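Local coordinates for protein lipase (Pelosinus fermentans, PDB 5AH0) that hydrolyses ester bonds, including those of the polyester poly(butylene adipate-co-terephthalate), as a zinc-binding lipase of the alpha/beta-hydrolase class, at residues S263-V268 with L351-D356; I271-E276 with I363-L368; L23-G28 with D359-G364; G165-D170 with R292-Y297. All coordinates share one frame; numbering follows the deposited sequence.

Contact 1 (S263-V268 with L351-D356)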
loop_
_atom_site.group_PDB
_atom_site.type_symbol
_atom_site.label_atom_id
_atom_site.label_comp_id
_atom_site.label_asym_id
_atom_site.label_seq_id
_atom_site.Cartn_x
_atom_site.Cartn_y
_atom_site.Cartn_z
ATOM N N SER A 263 1.318 14.258 -0.866
ATOM C CA SER A 263 2.102 14.060 -2.082
ATOM C C SER A 263 3.582 14.285 -1.843
ATOM O O SER A 263 3.973 15.188 -1.099
ATOM C CB SER A 263 1.611 14.985 -3.189
ATOM O OG SER A 263 0.401 14.496 -3.737
ATOM N N THR A 264 4.402 13.453 -2.475
ATOM C CA THR A 264 5.856 13.521 -2.326
ATOM C C THR A 264 6.543 13.843 -3.632
ATOM O O THR A 264 6.047 13.528 -4.708
ATOM C CB THR A 264 6.434 12.204 -1.820
ATOM O OG1 THR A 264 5.976 11.146 -2.679
ATOM C CG2 THR A 264 5.977 11.941 -0.386
ATOM N N CYS A 265 7.710 14.454 -3.528
ATOM C CA CYS A 265 8.484 14.819 -4.696
ATOM C C CYS A 265 9.923 14.951 -4.263
ATOM O O CYS A 265 10.187 15.476 -3.186
ATOM C CB CYS A 265 7.988 16.132 -5.318
ATOM S SG CYS A 265 8.735 16.453 -6.949
ATOM N N ALA A 266 10.849 14.458 -5.077
ATOM C CA ALA A 266 12.255 14.536 -4.712
ATOM C C ALA A 266 13.153 14.306 -5.913
ATOM O O ALA A 266 12.793 13.583 -6.830
ATOM C CB ALA A 266 12.575 13.520 -3.611
ATOM N N THR A 267 14.334 14.908 -5.900
ATOM C CA THR A 267 15.358 14.471 -6.818
ATOM C C THR A 267 16.379 13.752 -5.949
ATOM O O THR A 267 16.976 14.335 -5.039
ATOM C CB THR A 267 16.020 15.620 -7.636
ATOM O OG1 THR A 267 16.776 16.446 -6.761
ATOM C CG2 THR A 267 14.983 16.477 -8.347
ATOM N N VAL A 268 16.536 12.460 -6.205
ATOM C CA VAL A 268 17.436 11.647 -5.407
ATOM C C VAL A 268 18.881 11.891 -5.830
ATOM O O VAL A 268 19.207 11.784 -6.996
ATOM C CB VAL A 268 17.066 10.168 -5.539
ATOM C CG1 VAL A 268 17.920 9.309 -4.612
ATOM C CG2 VAL A 268 15.561 9.991 -5.267
ATOM N N LEU A 351 2.291 19.924 -0.454
ATOM C CA LEU A 351 3.276 19.005 -1.008
ATOM C C LEU A 351 4.446 18.733 -0.074
ATOM O O LEU A 351 5.067 19.659 0.440
ATOM C CB LEU A 351 3.799 19.558 -2.334
ATOM C CG LEU A 351 4.898 18.761 -3.053
ATOM C CD1 LEU A 351 4.328 17.574 -3.834
ATOM C CD2 LEU A 351 5.727 19.669 -3.965
ATOM N N LEU A 352 4.739 17.456 0.154
ATOM C CA LEU A 352 5.937 17.063 0.879
ATOM C C LEU A 352 7.113 17.093 -0.084
ATOM O O LEU A 352 7.430 16.089 -0.710
ATOM C CB LEU A 352 5.791 15.668 1.473
ATOM C CG LEU A 352 4.578 15.425 2.366
ATOM C CD1 LEU A 352 4.476 13.943 2.736
ATOM C CD2 LEU A 352 4.649 16.292 3.597
ATOM N N ASP A 353 7.746 18.247 -0.213
ATOM C CA ASP A 353 8.825 18.419 -1.175
ATOM C C ASP A 353 10.188 18.007 -0.618
ATOM O O ASP A 353 10.491 18.279 0.541
ATOM C CB ASP A 353 8.856 19.872 -1.633
ATOM C CG ASP A 353 9.506 20.044 -2.986
ATOM O OD1 ASP A 353 9.646 19.037 -3.727
ATOM O OD2 ASP A 353 9.856 21.200 -3.311
ATOM N N THR A 354 11.005 17.389 -1.473
ATOM C CA THR A 354 12.306 16.789 -1.127
ATOM C C THR A 354 12.179 15.604 -0.183
ATOM O O THR A 354 13.145 15.238 0.499
ATOM C CB THR A 354 13.268 17.766 -0.462
ATOM O OG1 THR A 354 12.885 17.904 0.913
ATOM C CG2 THR A 354 13.275 19.136 -1.185
ATOM N N ILE A 355 10.982 15.031 -0.135
ATOM C CA ILE A 355 10.728 13.789 0.577
ATOM C C ILE A 355 10.687 12.642 -0.441
ATOM O O ILE A 355 9.807 12.626 -1.303
ATOM C CB ILE A 355 9.392 13.869 1.337
ATOM C CG1 ILE A 355 9.429 15.016 2.360
ATOM C CG2 ILE A 355 9.013 12.498 1.991
ATOM C CD1 ILE A 355 10.285 14.721 3.556
ATOM N N ASP A 356 11.631 11.701 -0.403
ATOM C CA ASP A 356 11.514 10.613 -1.375
ATOM C C ASP A 356 10.619 9.494 -0.824
ATOM O O ASP A 356 10.076 9.599 0.283
ATOM C CB ASP A 356 12.887 10.074 -1.842
ATOM C CG ASP A 356 13.696 9.361 -0.752
ATOM O OD1 ASP A 356 13.146 8.586 0.068
ATOM O OD2 ASP A 356 14.939 9.549 -0.759
#

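Contact 2 (I271-E276 with I363-L368)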
loop_
_atom_site.group_PDB
_atom_site.type_symbol
_atom_site.label_atom_id
_atom_site.label_comp_id
_atom_site.label_asym_id
_atom_site.label_seq_id
_atom_site.Cartn_x
_atom_site.Cartn_y
_atom_site.Cartn_z
ATOM N N ILE A 271 24.949 10.477 -4.547
ATOM C CA ILE A 271 25.871 10.167 -3.446
ATOM C C ILE A 271 25.186 9.393 -2.331
ATOM O O ILE A 271 24.126 9.789 -1.872
ATOM C CB ILE A 271 26.461 11.434 -2.796
ATOM C CG1 ILE A 271 27.135 12.346 -3.821
ATOM C CG2 ILE A 271 27.432 11.035 -1.686
ATOM C CD1 ILE A 271 28.582 12.007 -4.095
ATOM N N LEU A 272 25.810 8.317 -1.867
ATOM C CA LEU A 272 25.211 7.471 -0.842
ATOM C C LEU A 272 25.670 7.805 0.583
ATOM O O LEU A 272 26.862 7.807 0.880
ATOM C CB LEU A 272 25.524 6.001 -1.122
ATOM C CG LEU A 272 25.021 5.036 -0.051
ATOM C CD1 LEU A 272 23.499 4.873 -0.121
ATOM C CD2 LEU A 272 25.709 3.707 -0.194
ATOM N N THR A 273 24.698 8.074 1.447
ATOM C CA THR A 273 24.881 8.219 2.885
ATOM C C THR A 273 24.628 6.877 3.566
ATOM O O THR A 273 23.881 6.040 3.039
ATOM C CB THR A 273 23.912 9.270 3.445
ATOM O OG1 THR A 273 24.146 10.523 2.792
ATOM C CG2 THR A 273 24.072 9.448 4.947
ATOM N N SER A 274 25.228 6.666 4.737
ATOM C CA SER A 274 24.979 5.450 5.520
ATOM C C SER A 274 23.575 5.429 6.126
ATOM O O SER A 274 23.164 4.456 6.756
ATOM C CB SER A 274 25.994 5.335 6.645
ATOM O OG SER A 274 25.878 6.461 7.502
ATOM N N ASN A 275 22.835 6.501 5.900
ATOM C CA ASN A 275 21.559 6.713 6.547
ATOM C C ASN A 275 20.388 6.205 5.704
ATOM O O ASN A 275 19.241 6.261 6.136
ATOM C CB ASN A 275 21.404 8.212 6.824
ATOM C CG ASN A 275 20.651 8.501 8.091
ATOM O OD1 ASN A 275 20.525 7.639 8.963
ATOM N ND2 ASN A 275 20.167 9.737 8.220
ATOM N N GLU A 276 20.672 5.706 4.502
ATOM C CA GLU A 276 19.599 5.363 3.574
ATOM C C GLU A 276 19.805 4.019 2.896
ATOM O O GLU A 276 20.896 3.455 2.939
ATOM C CB GLU A 276 19.446 6.450 2.508
ATOM C CG GLU A 276 20.730 6.781 1.753
ATOM C CD GLU A 276 20.628 8.096 0.984
ATOM O OE1 GLU A 276 19.502 8.419 0.533
ATOM O OE2 GLU A 276 21.666 8.799 0.831
ATOM N N ILE A 363 12.316 6.094 6.539
ATOM C CA ILE A 363 13.638 5.576 6.229
ATOM C C ILE A 363 14.351 6.492 5.231
ATOM O O ILE A 363 13.925 6.625 4.077
ATOM C CB ILE A 363 13.526 4.161 5.650
ATOM C CG1 ILE A 363 12.790 3.254 6.637
ATOM C CG2 ILE A 363 14.879 3.599 5.321
ATOM C CD1 ILE A 363 12.192 2.001 5.988
ATOM N N GLY A 364 15.418 7.147 5.662
ATOM C CA GLY A 364 16.168 7.971 4.730
ATOM C C GLY A 364 16.732 9.240 5.317
ATOM O O GLY A 364 16.540 9.535 6.497
ATOM N N THR A 365 17.426 9.997 4.480
ATOM C CA THR A 365 18.103 11.209 4.915
ATOM C C THR A 365 17.141 12.376 5.142
ATOM O O THR A 365 17.546 13.439 5.613
ATOM C CB THR A 365 19.167 11.649 3.887
ATOM O OG1 THR A 365 18.516 12.073 2.675
ATOM C CG2 THR A 365 20.123 10.505 3.584
ATOM N N ASN A 366 15.879 12.194 4.772
ATOM C CA ASN A 366 14.884 13.225 5.025
ATOM C C ASN A 366 13.583 12.649 5.561
ATOM O O ASN A 366 12.499 13.137 5.222
ATOM C CB ASN A 366 14.597 14.032 3.771
ATOM C CG ASN A 366 13.949 15.352 4.082
ATOM O OD1 ASN A 366 13.907 15.773 5.244
ATOM N ND2 ASN A 366 13.430 16.018 3.055
ATOM N N ALA A 367 13.701 11.617 6.392
ATOM C CA ALA A 367 12.550 10.852 6.862
ATOM C C ALA A 367 11.533 11.695 7.634
ATOM O O ALA A 367 11.907 12.515 8.483
ATOM C CB ALA A 367 13.019 9.692 7.725
ATOM N N LEU A 368 10.253 11.503 7.307
ATOM C CA LEU A 368 9.159 12.014 8.137
ATOM C C LEU A 368 9.334 11.478 9.540
ATOM O O LEU A 368 9.566 10.293 9.721
ATOM C CB LEU A 368 7.814 11.582 7.590
ATOM C CG LEU A 368 7.449 12.220 6.257
ATOM C CD1 LEU A 368 6.006 11.870 5.906
ATOM C CD2 LEU A 368 7.668 13.737 6.313
HETATM O O HOH W 1 17.046 9.085 1.793
#

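Contact 3 (L23-G28 with D359-G364)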
loop_
_atom_site.group_PDB
_atom_site.type_symbol
_atom_site.label_atom_id
_atom_site.label_comp_id
_atom_site.label_asym_id
_atom_site.label_seq_id
_atom_site.Cartn_x
_atom_site.Cartn_y
_atom_site.Cartn_z
ATOM N N LEU A 23 14.909 -3.319 11.058
ATOM C CA LEU A 23 14.355 -2.200 10.296
ATOM C C LEU A 23 12.839 -2.322 10.163
ATOM O O LEU A 23 12.333 -3.196 9.456
ATOM C CB LEU A 23 14.987 -2.110 8.904
ATOM C CG LEU A 23 14.801 -0.756 8.202
ATOM C CD1 LEU A 23 15.672 0.310 8.843
ATOM C CD2 LEU A 23 15.074 -0.836 6.732
ATOM N N LYS A 24 12.121 -1.445 10.852
ATOM C CA LYS A 24 10.671 -1.360 10.728
ATOM C C LYS A 24 10.301 -0.595 9.454
ATOM O O LYS A 24 10.871 0.466 9.170
ATOM C CB LYS A 24 10.083 -0.662 11.953
ATOM C CG LYS A 24 9.264 -1.535 12.872
ATOM C CD LYS A 24 10.060 -2.679 13.438
ATOM C CE LYS A 24 9.154 -3.583 14.217
ATOM N NZ LYS A 24 9.903 -4.749 14.717
ATOM N N TYR A 25 9.365 -1.123 8.677
ATOM C CA TYR A 25 8.844 -0.385 7.534
ATOM C C TYR A 25 8.299 0.968 7.979
ATOM O O TYR A 25 8.508 1.982 7.320
ATOM C CB TYR A 25 7.740 -1.170 6.838
ATOM C CG TYR A 25 7.167 -0.497 5.605
ATOM C CD1 TYR A 25 6.150 0.448 5.704
ATOM C CD2 TYR A 25 7.606 -0.844 4.335
ATOM C CE1 TYR A 25 5.618 1.056 4.573
ATOM C CE2 TYR A 25 7.063 -0.257 3.207
ATOM C CZ TYR A 25 6.070 0.688 3.333
ATOM O OH TYR A 25 5.525 1.264 2.202
ATOM N N TRP A 26 7.574 0.975 9.089
ATOM C CA TRP A 26 7.045 2.221 9.627
ATOM C C TRP A 26 7.986 2.750 10.688
ATOM O O TRP A 26 7.868 2.389 11.856
ATOM C CB TRP A 26 5.647 2.029 10.208
ATOM C CG TRP A 26 4.621 1.729 9.168
ATOM C CD1 TRP A 26 4.121 0.507 8.852
ATOM C CD2 TRP A 26 3.978 2.668 8.292
ATOM N NE1 TRP A 26 3.198 0.621 7.839
ATOM C CE2 TRP A 26 3.087 1.938 7.482
ATOM C CE3 TRP A 26 4.051 4.052 8.136
ATOM C CZ2 TRP A 26 2.279 2.544 6.516
ATOM C CZ3 TRP A 26 3.248 4.655 7.183
ATOM C CH2 TRP A 26 2.368 3.897 6.385
ATOM N N GLY A 27 8.956 3.554 10.263
ATOM C CA GLY A 27 9.828 4.234 11.194
ATOM C C GLY A 27 11.307 3.899 11.091
ATOM O O GLY A 27 12.118 4.517 11.758
ATOM N N GLY A 28 11.661 2.914 10.279
ATOM C CA GLY A 28 13.042 2.490 10.180
ATOM C C GLY A 28 13.498 1.896 11.500
ATOM O O GLY A 28 12.895 0.941 12.011
ATOM N N ASP A 359 11.582 7.894 2.499
ATOM C CA ASP A 359 11.543 8.962 3.489
ATOM C C ASP A 359 10.161 8.978 4.142
ATOM O O ASP A 359 10.024 9.158 5.354
ATOM C CB ASP A 359 11.808 10.347 2.860
ATOM C CG ASP A 359 13.307 10.648 2.601
ATOM O OD1 ASP A 359 14.185 10.100 3.311
ATOM O OD2 ASP A 359 13.593 11.481 1.694
ATOM N N ALA A 360 9.142 8.763 3.314
ATOM C CA ALA A 360 7.768 9.019 3.698
ATOM C C ALA A 360 7.281 8.058 4.756
ATOM O O ALA A 360 6.385 8.403 5.533
ATOM C CB ALA A 360 6.858 8.958 2.476
ATOM N N CYS A 361 7.866 6.862 4.804
ATOM C CA CYS A 361 7.488 5.912 5.851
ATOM C C CYS A 361 8.590 5.819 6.908
ATOM O O CYS A 361 8.546 4.968 7.780
ATOM C CB CYS A 361 7.166 4.528 5.271
ATOM S SG CYS A 361 8.519 3.664 4.397
ATOM N N GLY A 362 9.588 6.688 6.825
ATOM C CA GLY A 362 10.506 6.865 7.943
ATOM C C GLY A 362 11.946 6.418 7.765
ATOM O O GLY A 362 12.715 6.387 8.723
ATOM N N ILE A 363 12.316 6.094 6.539
ATOM C CA ILE A 363 13.638 5.576 6.229
ATOM C C ILE A 363 14.351 6.492 5.231
ATOM O O ILE A 363 13.925 6.625 4.077
ATOM C CB ILE A 363 13.526 4.161 5.650
ATOM C CG1 ILE A 363 12.790 3.254 6.637
ATOM C CG2 ILE A 363 14.879 3.599 5.321
ATOM C CD1 ILE A 363 12.192 2.001 5.988
ATOM N N GLY A 364 15.418 7.147 5.662
ATOM C CA GLY A 364 16.168 7.971 4.730
ATOM C C GLY A 364 16.732 9.240 5.317
ATOM O O GLY A 364 16.540 9.535 6.497
HETATM O O HOH W 2 12.626 7.367 11.514
#

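Contact 4 (G165-D170 with R292-Y297)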
loop_
_atom_site.group_PDB
_atom_site.type_symbol
_atom_site.label_atom_id
_atom_site.label_comp_id
_atom_site.label_asym_id
_atom_site.label_seq_id
_atom_site.Cartn_x
_atom_site.Cartn_y
_atom_site.Cartn_z
ATOM N N GLY A 165 -1.603 5.383 -10.846
ATOM C CA GLY A 165 -0.559 4.458 -11.245
ATOM C C GLY A 165 0.822 5.097 -11.260
ATOM O O GLY A 165 0.960 6.271 -10.911
ATOM N N THR A 166 1.827 4.306 -11.656
ATOM C CA THR A 166 3.217 4.735 -11.804
ATOM C C THR A 166 3.848 4.316 -13.122
ATOM O O THR A 166 3.716 3.160 -13.522
ATOM C CB THR A 166 4.118 4.135 -10.743
ATOM O OG1 THR A 166 3.489 4.222 -9.470
ATOM C CG2 THR A 166 5.400 4.895 -10.721
ATOM N N THR A 167 4.605 5.211 -13.755
ATOM C CA THR A 167 5.318 4.838 -14.975
ATOM C C THR A 167 6.440 3.834 -14.658
ATOM O O THR A 167 6.980 3.193 -15.550
ATOM C CB THR A 167 5.860 6.080 -15.701
ATOM O OG1 THR A 167 6.663 6.856 -14.817
ATOM C CG2 THR A 167 4.702 6.943 -16.130
ATOM N N LEU A 168 6.756 3.660 -13.379
ATOM C CA LEU A 168 7.713 2.629 -12.996
ATOM C C LEU A 168 7.174 1.255 -13.358
ATOM O O LEU A 168 7.914 0.381 -13.800
ATOM C CB LEU A 168 8.001 2.661 -11.500
ATOM C CG LEU A 168 9.188 1.797 -11.071
ATOM C CD1 LEU A 168 10.508 2.538 -11.244
ATOM C CD2 LEU A 168 9.025 1.314 -9.659
ATOM N N ALA A 169 5.872 1.071 -13.185
ATOM C CA ALA A 169 5.255 -0.219 -13.486
ATOM C C ALA A 169 4.903 -0.353 -14.970
ATOM O O ALA A 169 4.701 -1.466 -15.457
ATOM C CB ALA A 169 4.008 -0.430 -12.622
ATOM N N ASP A 170 4.836 0.769 -15.686
ATOM C CA ASP A 170 4.549 0.733 -17.122
ATOM C C ASP A 170 5.731 0.172 -17.911
ATOM O O ASP A 170 5.550 -0.413 -18.978
ATOM C CB ASP A 170 4.180 2.126 -17.660
ATOM C CG ASP A 170 2.812 2.613 -17.170
ATOM O OD1 ASP A 170 2.329 2.139 -16.124
ATOM O OD2 ASP A 170 2.200 3.462 -17.852
ATOM N N ARG A 292 15.499 8.619 -11.786
ATOM C CA ARG A 292 15.928 9.141 -13.085
ATOM C C ARG A 292 15.152 8.492 -14.215
ATOM O O ARG A 292 14.786 9.163 -15.185
ATOM C CB ARG A 292 17.438 8.949 -13.290
ATOM C CG ARG A 292 18.266 9.897 -12.428
ATOM C CD ARG A 292 19.743 9.910 -12.765
ATOM N NE ARG A 292 20.117 10.883 -13.785
ATOM C CZ ARG A 292 20.415 10.556 -15.033
ATOM N NH1 ARG A 292 20.376 9.277 -15.403
ATOM N NH2 ARG A 292 20.749 11.498 -15.902
ATOM N N PHE A 293 14.885 7.194 -14.091
ATOM C CA PHE A 293 14.099 6.527 -15.109
ATOM C C PHE A 293 12.714 7.158 -15.217
ATOM O O PHE A 293 12.277 7.483 -16.307
ATOM C CB PHE A 293 13.951 5.023 -14.843
ATOM C CG PHE A 293 13.026 4.350 -15.815
ATOM C CD1 PHE A 293 13.489 3.932 -17.056
ATOM C CD2 PHE A 293 11.679 4.193 -15.513
ATOM C CE1 PHE A 293 12.631 3.340 -17.979
ATOM C CE2 PHE A 293 10.804 3.593 -16.428
ATOM C CZ PHE A 293 11.282 3.163 -17.665
ATOM N N ILE A 294 12.018 7.301 -14.096
ATOM C CA ILE A 294 10.665 7.862 -14.100
ATOM C C ILE A 294 10.656 9.299 -14.598
ATOM O O ILE A 294 9.745 9.719 -15.320
ATOM C CB ILE A 294 10.026 7.816 -12.695
ATOM C CG1 ILE A 294 9.919 6.365 -12.218
ATOM C CG2 ILE A 294 8.621 8.452 -12.696
ATOM C CD1 ILE A 294 9.498 6.239 -10.791
ATOM N N GLY A 295 11.687 10.048 -14.227
ATOM C CA GLY A 295 11.783 11.440 -14.619
ATOM C C GLY A 295 12.104 11.670 -16.085
ATOM O O GLY A 295 12.129 12.812 -16.531
ATOM N N SER A 296 12.349 10.601 -16.842
ATOM C CA SER A 296 12.682 10.740 -18.258
ATOM C C SER A 296 11.746 9.920 -19.155
ATOM O O SER A 296 11.888 9.917 -20.376
ATOM C CB SER A 296 14.138 10.332 -18.516
ATOM O OG SER A 296 14.339 8.948 -18.300
ATOM N N TYR A 297 10.801 9.215 -18.545
ATOM C CA TYR A 297 9.896 8.358 -19.291
ATOM C C TYR A 297 8.668 9.118 -19.776
ATOM O O TYR A 297 7.899 9.634 -18.981
ATOM C CB TYR A 297 9.471 7.162 -18.439
ATOM C CG TYR A 297 8.503 6.251 -19.146
ATOM C CD1 TYR A 297 8.955 5.247 -19.990
ATOM C CD2 TYR A 297 7.133 6.386 -18.961
ATOM C CE1 TYR A 297 8.075 4.407 -20.646
ATOM C CE2 TYR A 297 6.234 5.551 -19.610
ATOM C CZ TYR A 297 6.714 4.560 -20.454
ATOM O OH TYR A 297 5.832 3.723 -21.105
#

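Contact 1 (S263-V268 with L351-D356)
In the parallel sheet, where strand 258-265 ends, T264 and C265 pair with L352 and D353 of the short strand 352-353. The parallel register rests on two backbone bonds: L352 N donates to S263 O at 2.7 Å, and C265 N reaches L352 O at 3.3 Å. T354 N then makes a weak bond to C265 O (2.7 Å, but only 118° at the hydrogen), where a type II turn from L352 to I355 swings the chain out of the sheet. On the face carrying T264 and L352, the T264 side chain meets I355 at about a right angle: CB lies 3.4 Å from I355 O, and the methyl CG2 is 3.9 Å from I355 CG2. With chi1 at 53°, T264 OG1 sits between backbone N and carbonyl carbon, and it hydrogen-bonds D315 OD2. On the other flank, L351 CD1 folds back to 3.8 Å from S263 CB and also touches C265 CB. Past the paired residues, A266 CB packs on D356 CB at 3.9 Å. Strand pairing thus yields to side-chain packing along the segment. The T264 side chain is amphipathic in use, its methyl facing I355 and its hydroxyl bound to a carboxylate, which would resist rotation about chi1 and tie the end of the strand to the loop bearing D315.

Contact 2 (I271-E276 with I363-L368)
E276 and G364 bring their backbones nearest, with CA atoms 4.5 Å apart, where two irregular loops meet. Segment 271-276 closes in a type I turn from T273 to E276, and segment 363-368 passes G364 fully extended in psi (180°) with a positive phi. A water links the segments at this point, accepting from T365 N at 2.9 Å and bonded to E276 OE1 at 2.8 Å. The other carboxylate oxygen, E276 OE2, accepts the T273 N-H on its anti lone pair, at 3.2 Å and a nearly straight 163°, so one carboxylate both closes its own turn and reaches the water. Both segments are loops in the C-terminal part of the alpha/beta-hydrolase chain: 271-276 lies between strand 258-265 and helix 288-294, and the other lies between strand 352-353 and helix 370-380. Between them the T365 methyl does the touching. CG2 stands over the flat face of the E276 carboxylate, 3.6 Å from CD and almost equally far from both oxygens. T365 chi1 of 68° puts this methyl anti to its carbonyl carbon and turns it into the bend of the opposing loop. There it also meets T273 CB at 4.0 Å and N275 CB at 4.2 Å. Beside T365, N366 is anchored away from the turn, its ND2 hydrogen-bonded to T354 O and its backbone N to D359 OD1.

Contact 3 (L23-G28 with D359-G364)
C361 lays its sulfur over one face of the Y25 ring: SG is 4.0 Å from the ring centroid and 16° off the ring normal, a sulfur-aromatic contact displaced slightly toward the CE1-CZ side. Two torsions build it. Y25 holds CG anti to its backbone N (chi1 -178°), bringing the ring under the C361 sulfur, while C361 keeps SG between its own N and carbonyl carbon. The CB of C361 joins in, 3.9 Å from Y25 CE1 and closer to this ring than to W26, one face of which has Y25 CD1 above it, toward the rim. Next to this cluster, G27 N donates to C361 O at 2.9 Å. I363 fills the other end: CG1 rests on G28 CA at 3.6 Å, and CD1 points at L23 CD2, tip to tip at 4.1 Å, while also passing near the carbonyl oxygens of K24 and Y25. Glycine backbones meet closely in the middle, with 4.2 Å between the CA atoms of G27 and G362, and a water bridges G27 O (2.9 Å) and G362 O (3.0 Å). The Y25 hydroxyl is gripped twice from outside, by H113 ND1 and G11 N, and W15 meets its ring edge-to-face. Since H113 ends strand 108-113 and G11 follows strand 6-9, the Y25 ring lies where alpha/beta-hydrolases generally place the nucleophile elbow and oxyanion-hole loop, consistent with a second-shell position here.

Contact 4 (G165-D170 with R292-Y297)
T167 pushes its side chain into the angle between I294 and Y297: CB and the methyl meet Y297, the hydroxyl meets I294. CB lies 3.5 Å from Y297 CD2, approaching the ring obliquely. From there the branches part. The methyl CG2 stays near the same ring atom, 3.8 Å from Y297 CD2, whereas OG1, set between backbone N and carbonyl carbon by chi1 of 55°, turns to the I294 methyl CG2 at 3.3 Å and has its hydrogen bond elsewhere in the protein. The T167 carbonyl oxygen lies in the plane of the F293 ring, at its edge and 3.9 Å from CE2. One residue on, L168 CD1 meets I294 CD1 at 3.9 Å, extending the apolar patch. Y297 continues past T167 until its OH approaches D170 CB at 4.1 Å. The polar ends converge on R299, outside both segments: its NH1 hydrogen-bonds Y297 OH and forms a salt bridge with D170 OD2, which also bonds T241 OG1. Between the segments themselves the contact is mainly apolar packing. It joins the short, weakly bonded helix 167-170, just beyond strand 153-159, to the C-terminal end of helix 288-294, both in connections between the sheet strands of an alpha/beta-hydrolase core.

Overall arrangement
Contacts 1, 2 and 3 form one connected region, and contact 4 stands apart. Contacts 2 and 3 have centres about 10 Å apart and share I363 and G364; D359 O takes L368 N at 3.1 Å. Contact 1, about 13 Å from contact 2 between centres, packs I355 CD1 on L368 CD2 at 3.9 Å. Its centre is about 15 Å from that of contact 3, with T264 CG2 4.2 Å from A360 CB. Contact 4 comes within about 6 Å of contact 1, nearest atoms, without touching. The chain from 351 to 368 supplies segments to contacts 1, 2 and 3; in alpha/beta-hydrolases the loop after the last strand usually carries the catalytic histidine. The zinc ligands D56, H76, H82 and D233 belong to none of the four.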